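Local coordinates for protein HTH-type transcriptional regulator mcbR (Escherichia coli UMEA 3718-1, PDB 4P9F) that represses expression of McbA by binding the promoter region of the mcbA gene as a GntR-family regulator, which prevents colanic acid overproduction and mucoidy and is important for biofilm formation, at residues R83-L88 and L198-M202; I79-R83 and L152-M156; N129-R133 and Y179-L183. All blocks are in the same frame, centred on the assembly; numbering follows the deposited sequence.

Contact 1: R83-L88 and L198-M202; sequences RYELEL and LAEIM
Met202, a selenomethionine, pushes its side chain from helix 191-210 as a knob into a hole formed by Arg83, Tyr84, Glu87 and Leu88 of helix 73-95. A bend at its chi3 (-71°) turns the CE methyl back toward the apolar half of that hole, where CE lies 3.5 Å from Tyr84 CD1 and 3.8 Å from Leu88 CD2. The selenium faces the polar half, with SE 4.0 Å from Arg83 NH1 and equally far from Glu87 OE1. One turn earlier, Leu198 slides past Leu88, and its CD2 methyl comes to 3.5 Å from the backbone Glu87 O. Ala199 CB adds a small contact with Tyr84 CE1. The polar wall is tied: Arg83 NH1 donates to Glu87 OE2 at 2.8 Å, nearly in the guanidinium plane, one helical turn apart. In the second shell, Tyr137 and Arg133 hold Glu87 through OE1 and Trp153 holds it through OE2. The segments run at 144° with axes 10.8 Å apart, an antiparallel sense with a marked tilt, inside the FCD domain. With no hydrogen bond between them, they are held by van der Waals packing, mostly apolar, while the carboxylate beside the selenium, shared among several donors, probably stays ionised although buried.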
# COMPACT_ATOMS: atom_id res chain seq x y z
N ARG A 83 -2.31 -4.36 7.59
CA ARG A 83 -3.64 -4.51 7.03
C ARG A 83 -4.71 -4.47 8.12
O ARG A 83 -5.86 -4.16 7.85
CB ARG A 83 -3.74 -5.80 6.25
CG ARG A 83 -3.77 -7.04 7.12
CD ARG A 83 -3.73 -8.25 6.22
NE ARG A 83 -3.87 -9.51 6.95
CZ ARG A 83 -5.01 -10.17 7.10
NH1 ARG A 83 -6.14 -9.70 6.55
NH2 ARG A 83 -5.02 -11.31 7.76
N TYR A 84 -4.32 -4.80 9.34
CA TYR A 84 -5.24 -4.68 10.46
C TYR A 84 -5.83 -3.27 10.50
O TYR A 84 -7.04 -3.11 10.44
CB TYR A 84 -4.53 -5.00 11.77
CG TYR A 84 -5.40 -4.88 13.01
CD1 TYR A 84 -6.20 -5.94 13.43
CD2 TYR A 84 -5.42 -3.71 13.75
CE1 TYR A 84 -7.00 -5.83 14.58
CE2 TYR A 84 -6.20 -3.59 14.89
CZ TYR A 84 -6.99 -4.65 15.30
OH TYR A 84 -7.76 -4.50 16.44
N GLU A 85 -4.97 -2.25 10.53
CA GLU A 85 -5.44 -0.87 10.56
C GLU A 85 -6.23 -0.50 9.32
O GLU A 85 -7.26 0.17 9.42
CB GLU A 85 -4.29 0.11 10.75
CG GLU A 85 -3.51 -0.12 12.01
CD GLU A 85 -4.35 0.10 13.27
OE1 GLU A 85 -5.31 0.90 13.22
OE2 GLU A 85 -4.03 -0.51 14.31
N LEU A 86 -5.75 -0.92 8.15
CA LEU A 86 -6.38 -0.50 6.90
C LEU A 86 -7.76 -1.12 6.71
O LEU A 86 -8.69 -0.44 6.28
CB LEU A 86 -5.50 -0.86 5.71
CG LEU A 86 -4.13 -0.16 5.71
CD1 LEU A 86 -3.31 -0.45 4.43
CD2 LEU A 86 -4.26 1.36 5.96
N GLU A 87 -7.89 -2.41 7.04
CA GLU A 87 -9.15 -3.11 6.83
C GLU A 87 -10.22 -2.65 7.84
O GLU A 87 -11.39 -2.52 7.49
CB GLU A 87 -8.93 -4.63 6.91
CG GLU A 87 -8.07 -5.16 5.73
CD GLU A 87 -8.03 -6.69 5.64
OE1 GLU A 87 -9.09 -7.34 5.76
OE2 GLU A 87 -6.94 -7.24 5.46
N LEU A 88 -9.81 -2.37 9.08
CA LEU A 88 -10.72 -1.84 10.07
C LEU A 88 -11.18 -0.43 9.68
O LEU A 88 -12.32 -0.05 9.90
CB LEU A 88 -10.06 -1.82 11.45
CG LEU A 88 -9.83 -3.20 12.08
CD1 LEU A 88 -9.35 -3.08 13.52
CD2 LEU A 88 -11.08 -4.04 12.01
N LEU A 198 -14.75 -8.01 12.49
CA LEU A 198 -13.71 -8.14 11.49
C LEU A 198 -12.37 -8.45 12.16
O LEU A 198 -11.60 -9.27 11.65
CB LEU A 198 -13.60 -6.86 10.66
CG LEU A 198 -12.58 -6.93 9.51
CD1 LEU A 198 -12.88 -8.12 8.58
CD2 LEU A 198 -12.55 -5.59 8.74
N ALA A 199 -12.08 -7.83 13.30
CA ALA A 199 -10.87 -8.15 14.04
C ALA A 199 -10.86 -9.63 14.47
O ALA A 199 -9.84 -10.30 14.36
CB ALA A 199 -10.72 -7.25 15.27
N GLU A 200 -12.01 -10.12 14.93
CA GLU A 200 -12.15 -11.52 15.33
C GLU A 200 -11.90 -12.45 14.14
O GLU A 200 -11.25 -13.49 14.27
CB GLU A 200 -13.55 -11.77 15.93
CG GLU A 200 -13.79 -11.21 17.35
CD GLU A 200 -13.33 -12.13 18.48
OE1 GLU A 200 -13.83 -13.28 18.54
OE2 GLU A 200 -12.51 -11.72 19.32
N ILE A 201 -12.44 -12.08 12.98
CA ILE A 201 -12.25 -12.86 11.75
C ILE A 201 -10.78 -12.97 11.42
O ILE A 201 -10.26 -14.06 11.13
CB ILE A 201 -13.02 -12.23 10.56
CG1 ILE A 201 -14.54 -12.43 10.76
CG2 ILE A 201 -12.58 -12.85 9.22
CD1 ILE A 201 -15.38 -11.70 9.76
N MSE A 202 -10.09 -11.84 11.47
CA MSE A 202 -8.69 -11.80 11.14
C MSE A 202 -7.88 -12.60 12.15
O MSE A 202 -7.02 -13.38 11.76
CB MSE A 202 -8.19 -10.36 11.05
CG MSE A 202 -8.77 -9.59 9.83
SE MSE A 202 -7.94 -7.81 9.57
CE MSE A 202 -8.69 -6.85 11.08

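Contact 2: I79-R83 and L152-M156; sequences INRIR and LWVRM
Ile79 reaches helix 143-156 with two branches. Its CG2, anti to the backbone N, lies 3.6 Å from Leu152 O and meets Met156 CB, while CD1 lies 3.7 Å from Arg155 CB, the side chains crossing at about a right angle. Asn80 sets out away from the partner helix, yet its OD1 comes back to 3.7 Å from CE of Met156, a selenomethionine. Asn80 OD1 accepts two bonds from Arg83, side-on: NE at 2.8 Å lies in the carbonyl plane with an N-H...O angle of 163°, whereas NH2 at 3.2 Å comes from above that plane and is more bent. Ile82 turns CG2 across Leu152 CD1, 3.6 Å away, on a flank where Leu145 of the second subunit also packs. Arg83 lays one guanidinium face against Met156, whose SE stands 3.3 Å from NE, offset toward the rim; NH1 sits near the edge of the Trp153 indole, whose NE1 bonds to Glu87. With an alanine at Arg83, both donors to Asn80 OD1 and one ionic mate of Glu87 are gone, which is likely to free the asparagine amide to turn and open a gap beside Met156 SE. The nearly antiparallel segments (164°) join two helices of the FCD bundle. Since no hydrogen bond spans them, the guanidinium is oriented by Asn80 and Glu87 of its own helix, with a polarisable selenium from the partner helix over its face.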
# COMPACT_ATOMS: atom_id res chain seq x y z
N ILE A 79 2.82 -7.58 7.66
CA ILE A 79 1.70 -7.43 6.73
C ILE A 79 0.37 -7.43 7.48
O ILE A 79 -0.52 -6.63 7.18
CB ILE A 79 1.69 -8.57 5.69
CG1 ILE A 79 2.90 -8.43 4.76
CG2 ILE A 79 0.37 -8.56 4.88
CD1 ILE A 79 3.15 -9.64 3.87
N ASN A 80 0.23 -8.32 8.46
CA ASN A 80 -0.99 -8.38 9.27
C ASN A 80 -1.21 -7.11 10.10
O ASN A 80 -2.33 -6.62 10.18
CB ASN A 80 -0.97 -9.59 10.19
CG ASN A 80 -1.25 -10.87 9.45
OD1 ASN A 80 -1.94 -10.86 8.44
ND2 ASN A 80 -0.70 -11.98 9.93
N ARG A 81 -0.14 -6.59 10.68
CA ARG A 81 -0.23 -5.37 11.48
C ARG A 81 -0.66 -4.19 10.61
O ARG A 81 -1.51 -3.39 11.02
CB ARG A 81 1.10 -5.08 12.16
CG ARG A 81 1.48 -6.12 13.19
CD ARG A 81 2.87 -5.90 13.74
NE ARG A 81 2.93 -4.74 14.60
CZ ARG A 81 3.96 -4.46 15.39
NH1 ARG A 81 5.01 -5.26 15.41
NH2 ARG A 81 3.93 -3.37 16.15
N ILE A 82 -0.11 -4.10 9.41
CA ILE A 82 -0.48 -3.03 8.50
C ILE A 82 -1.93 -3.18 8.05
O ILE A 82 -2.72 -2.24 8.14
CB ILE A 82 0.43 -2.99 7.24
CG1 ILE A 82 1.90 -2.80 7.64
CG2 ILE A 82 -0.01 -1.85 6.31
CD1 ILE A 82 2.89 -3.03 6.49
N ARG A 83 -2.31 -4.36 7.59
CA ARG A 83 -3.64 -4.51 7.03
C ARG A 83 -4.71 -4.47 8.12
O ARG A 83 -5.86 -4.16 7.85
CB ARG A 83 -3.74 -5.80 6.25
CG ARG A 83 -3.77 -7.04 7.12
CD ARG A 83 -3.73 -8.25 6.22
NE ARG A 83 -3.87 -9.51 6.95
CZ ARG A 83 -5.01 -10.17 7.10
NH1 ARG A 83 -6.14 -9.70 6.55
NH2 ARG A 83 -5.02 -11.31 7.76
N LEU A 152 -1.64 -5.82 -0.11
CA LEU A 152 -1.13 -6.54 1.06
C LEU A 152 -1.58 -8.01 1.06
O LEU A 152 -0.85 -8.89 1.49
CB LEU A 152 -1.57 -5.82 2.33
CG LEU A 152 -0.86 -4.46 2.53
CD1 LEU A 152 -1.56 -3.60 3.59
CD2 LEU A 152 0.62 -4.68 2.91
N TRP A 153 -2.77 -8.28 0.53
CA TRP A 153 -3.23 -9.66 0.37
C TRP A 153 -2.35 -10.44 -0.60
O TRP A 153 -2.13 -11.64 -0.44
CB TRP A 153 -4.67 -9.68 -0.13
CG TRP A 153 -5.69 -9.31 0.91
CD1 TRP A 153 -5.49 -9.14 2.26
CD2 TRP A 153 -7.07 -8.98 0.67
NE1 TRP A 153 -6.67 -8.77 2.87
CE2 TRP A 153 -7.66 -8.66 1.91
CE3 TRP A 153 -7.87 -8.93 -0.50
CZ2 TRP A 153 -9.01 -8.31 2.04
CZ3 TRP A 153 -9.22 -8.57 -0.37
CH2 TRP A 153 -9.77 -8.27 0.89
N VAL A 154 -1.90 -9.75 -1.65
CA VAL A 154 -0.98 -10.34 -2.62
C VAL A 154 0.35 -10.68 -1.94
O VAL A 154 0.90 -11.74 -2.17
CB VAL A 154 -0.71 -9.40 -3.82
CG1 VAL A 154 0.43 -9.94 -4.69
CG2 VAL A 154 -1.99 -9.21 -4.67
N ARG A 155 0.84 -9.77 -1.09
CA ARG A 155 2.11 -9.97 -0.38
C ARG A 155 2.02 -11.15 0.61
O ARG A 155 2.94 -11.95 0.71
CB ARG A 155 2.50 -8.68 0.37
CG ARG A 155 2.86 -7.51 -0.54
CD ARG A 155 4.12 -7.76 -1.34
NE ARG A 155 5.37 -7.63 -0.57
CZ ARG A 155 5.95 -6.45 -0.33
NH1 ARG A 155 5.36 -5.33 -0.72
NH2 ARG A 155 7.10 -6.38 0.32
N MSE A 156 0.93 -11.25 1.36
CA MSE A 156 0.82 -12.36 2.30
C MSE A 156 0.39 -13.65 1.62
O MSE A 156 0.56 -14.73 2.19
CB MSE A 156 -0.15 -12.03 3.43
CG MSE A 156 -1.59 -11.94 3.04
SE MSE A 156 -2.67 -11.50 4.63
CE MSE A 156 -2.53 -13.10 5.56

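Contact 3: N129-R133 and Y179-L183; sequences NRLFR and YHLLL
This is an aromatic contact between two nearly parallel helices, 122-138 and 177-187, buried in the FCD domain and untouched by the second subunit. The segments diverge by just 12°, but their axes are 12.8 Å apart, a spacing bridged by long side chains. Phe132 and Tyr179 form an offset edge-to-face pair in which the tyrosine presents its edge to the phenylalanine face. The centroids are 5.8 Å apart and the planes meet at 60°, with Tyr179 CD2 3.8 Å from Phe132 CE2. Phe132 reaches this position because CG is anti to the backbone N (chi1 177°), which sends the ring out across the gap. Beyond the pair, Leu182 passes Phe132 in the opposite direction and sets its CD2 methyl at the ring edge, 4.0 Å from CE2. Leu182 lies three residues after Tyr179, so both come off the same side of helix 177-187, the tyrosine meeting the phenylalanine face and the leucine its edge.

Such helix-on-helix packing builds the all-helical FCD domain, the C-terminal part of GntR regulators of the FadR type. Leu110 of helix 100-119 touches both aromatic side chains, while Ile201 of helix 191-210 meets Tyr179, so the pair is part of a core shared by four helices.

The tyrosine hydroxyl ends among polar groups. Its OH bonds to Asn205, and Arg133 NH2 approaches to 4.2 Å with OH near the guanidinium plane. Arg133 itself turns to Glu87, with which its NH1 forms a salt bridge. Asn129 also comes up to the hydroxyl, but its modelled amide is doubtful.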
# COMPACT_ATOMS: atom_id res chain seq x y z
N ASN A 129 -14.13 -15.53 0.74
CA ASN A 129 -13.78 -14.66 1.87
C ASN A 129 -13.22 -13.32 1.38
O ASN A 129 -13.62 -12.24 1.84
CB ASN A 129 -12.77 -15.36 2.80
CG ASN A 129 -12.01 -14.38 3.69
OD1 ASN A 129 -10.84 -14.12 3.47
ND2 ASN A 129 -12.68 -13.84 4.69
N ARG A 130 -12.33 -13.41 0.40
CA ARG A 130 -11.75 -12.26 -0.28
C ARG A 130 -12.81 -11.37 -0.93
O ARG A 130 -12.85 -10.16 -0.71
CB ARG A 130 -10.75 -12.77 -1.33
CG ARG A 130 -9.84 -11.74 -1.98
CD ARG A 130 -9.08 -12.41 -3.13
NE ARG A 130 -9.99 -12.80 -4.21
CZ ARG A 130 -10.41 -12.00 -5.19
NH1 ARG A 130 -10.03 -10.73 -5.22
NH2 ARG A 130 -11.23 -12.46 -6.11
N LEU A 131 -13.68 -12.00 -1.72
CA LEU A 131 -14.72 -11.29 -2.45
C LEU A 131 -15.70 -10.61 -1.49
O LEU A 131 -16.17 -9.50 -1.73
CB LEU A 131 -15.47 -12.27 -3.35
CG LEU A 131 -14.77 -12.69 -4.64
CD1 LEU A 131 -15.65 -13.65 -5.43
CD2 LEU A 131 -14.36 -11.49 -5.48
N PHE A 132 -16.01 -11.30 -0.40
CA PHE A 132 -16.91 -10.79 0.62
C PHE A 132 -16.32 -9.52 1.26
O PHE A 132 -16.97 -8.48 1.31
CB PHE A 132 -17.16 -11.88 1.67
CG PHE A 132 -18.02 -11.44 2.84
CD1 PHE A 132 -19.41 -11.40 2.72
CD2 PHE A 132 -17.44 -11.10 4.05
CE1 PHE A 132 -20.21 -11.01 3.79
CE2 PHE A 132 -18.24 -10.71 5.14
CZ PHE A 132 -19.62 -10.66 5.00
N ARG A 133 -15.09 -9.61 1.74
CA ARG A 133 -14.51 -8.45 2.41
C ARG A 133 -14.28 -7.29 1.44
O ARG A 133 -14.51 -6.13 1.77
CB ARG A 133 -13.20 -8.81 3.12
CG ARG A 133 -13.37 -9.43 4.51
CD ARG A 133 -12.01 -9.53 5.21
NE ARG A 133 -11.60 -10.88 5.55
CZ ARG A 133 -10.42 -11.17 6.08
NH1 ARG A 133 -9.56 -10.20 6.32
NH2 ARG A 133 -10.10 -12.43 6.37
N TYR A 179 -18.60 -14.28 10.36
CA TYR A 179 -19.01 -13.60 9.12
C TYR A 179 -20.49 -13.20 9.21
O TYR A 179 -20.86 -12.09 8.82
CB TYR A 179 -18.75 -14.49 7.90
CG TYR A 179 -17.29 -14.64 7.54
CD1 TYR A 179 -16.49 -15.55 8.22
CD2 TYR A 179 -16.71 -13.89 6.53
CE1 TYR A 179 -15.15 -15.69 7.91
CE2 TYR A 179 -15.36 -14.03 6.20
CZ TYR A 179 -14.59 -14.94 6.91
OH TYR A 179 -13.26 -15.11 6.61
N HIS A 180 -21.32 -14.10 9.73
CA HIS A 180 -22.72 -13.79 10.00
C HIS A 180 -22.84 -12.60 10.94
O HIS A 180 -23.63 -11.69 10.70
CB HIS A 180 -23.44 -15.00 10.63
CG HIS A 180 -23.67 -16.13 9.69
ND1 HIS A 180 -24.56 -16.05 8.64
CD2 HIS A 180 -23.15 -17.38 9.64
CE1 HIS A 180 -24.57 -17.19 7.98
NE2 HIS A 180 -23.73 -18.02 8.57
N LEU A 181 -22.03 -12.60 11.99
CA LEU A 181 -22.05 -11.54 12.98
C LEU A 181 -21.60 -10.21 12.37
O LEU A 181 -22.16 -9.16 12.67
CB LEU A 181 -21.18 -11.93 14.18
CG LEU A 181 -21.73 -13.07 15.05
CD1 LEU A 181 -20.77 -13.43 16.17
CD2 LEU A 181 -23.09 -12.67 15.63
N LEU A 182 -20.60 -10.26 11.50
CA LEU A 182 -20.14 -9.05 10.82
C LEU A 182 -21.25 -8.48 9.92
O LEU A 182 -21.48 -7.27 9.90
CB LEU A 182 -18.90 -9.34 9.98
CG LEU A 182 -18.41 -8.18 9.14
CD1 LEU A 182 -18.07 -7.00 10.05
CD2 LEU A 182 -17.19 -8.58 8.30
N LEU A 183 -21.93 -9.35 9.19
CA LEU A 183 -22.99 -8.88 8.31
C LEU A 183 -24.15 -8.27 9.13
O LEU A 183 -24.70 -7.24 8.74
CB LEU A 183 -23.49 -10.03 7.42
CG LEU A 183 -24.52 -9.61 6.37
CD1 LEU A 183 -23.98 -8.42 5.59
CD2 LEU A 183 -24.86 -10.76 5.43

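Overall arrangement
All three contacts are buried within the FCD domain, and none is a surface patch. Contacts 1 and 2 share helix 73-95 and Arg83, and present different sides of it: contact 1 faces helix 191-210, contact 2 faces helix 143-156. The second subunit meets contact 1 only through Glu85 and Leu86, which do not touch helix 191-210, whereas in contact 2 Ile79, Ile82 and Arg155 take part in both interfaces. Contact 3 joins helices 122-138 and 177-187 and lacks that neighbour. Its aromatic pairing contrasts with the selenomethionine-centred packing of the other two. Glu87 of contact 1 joins all three through its two oxygens, OE1 3.0 Å from Arg133 NH1 and OE2 3.0 Å from Trp153 NE1.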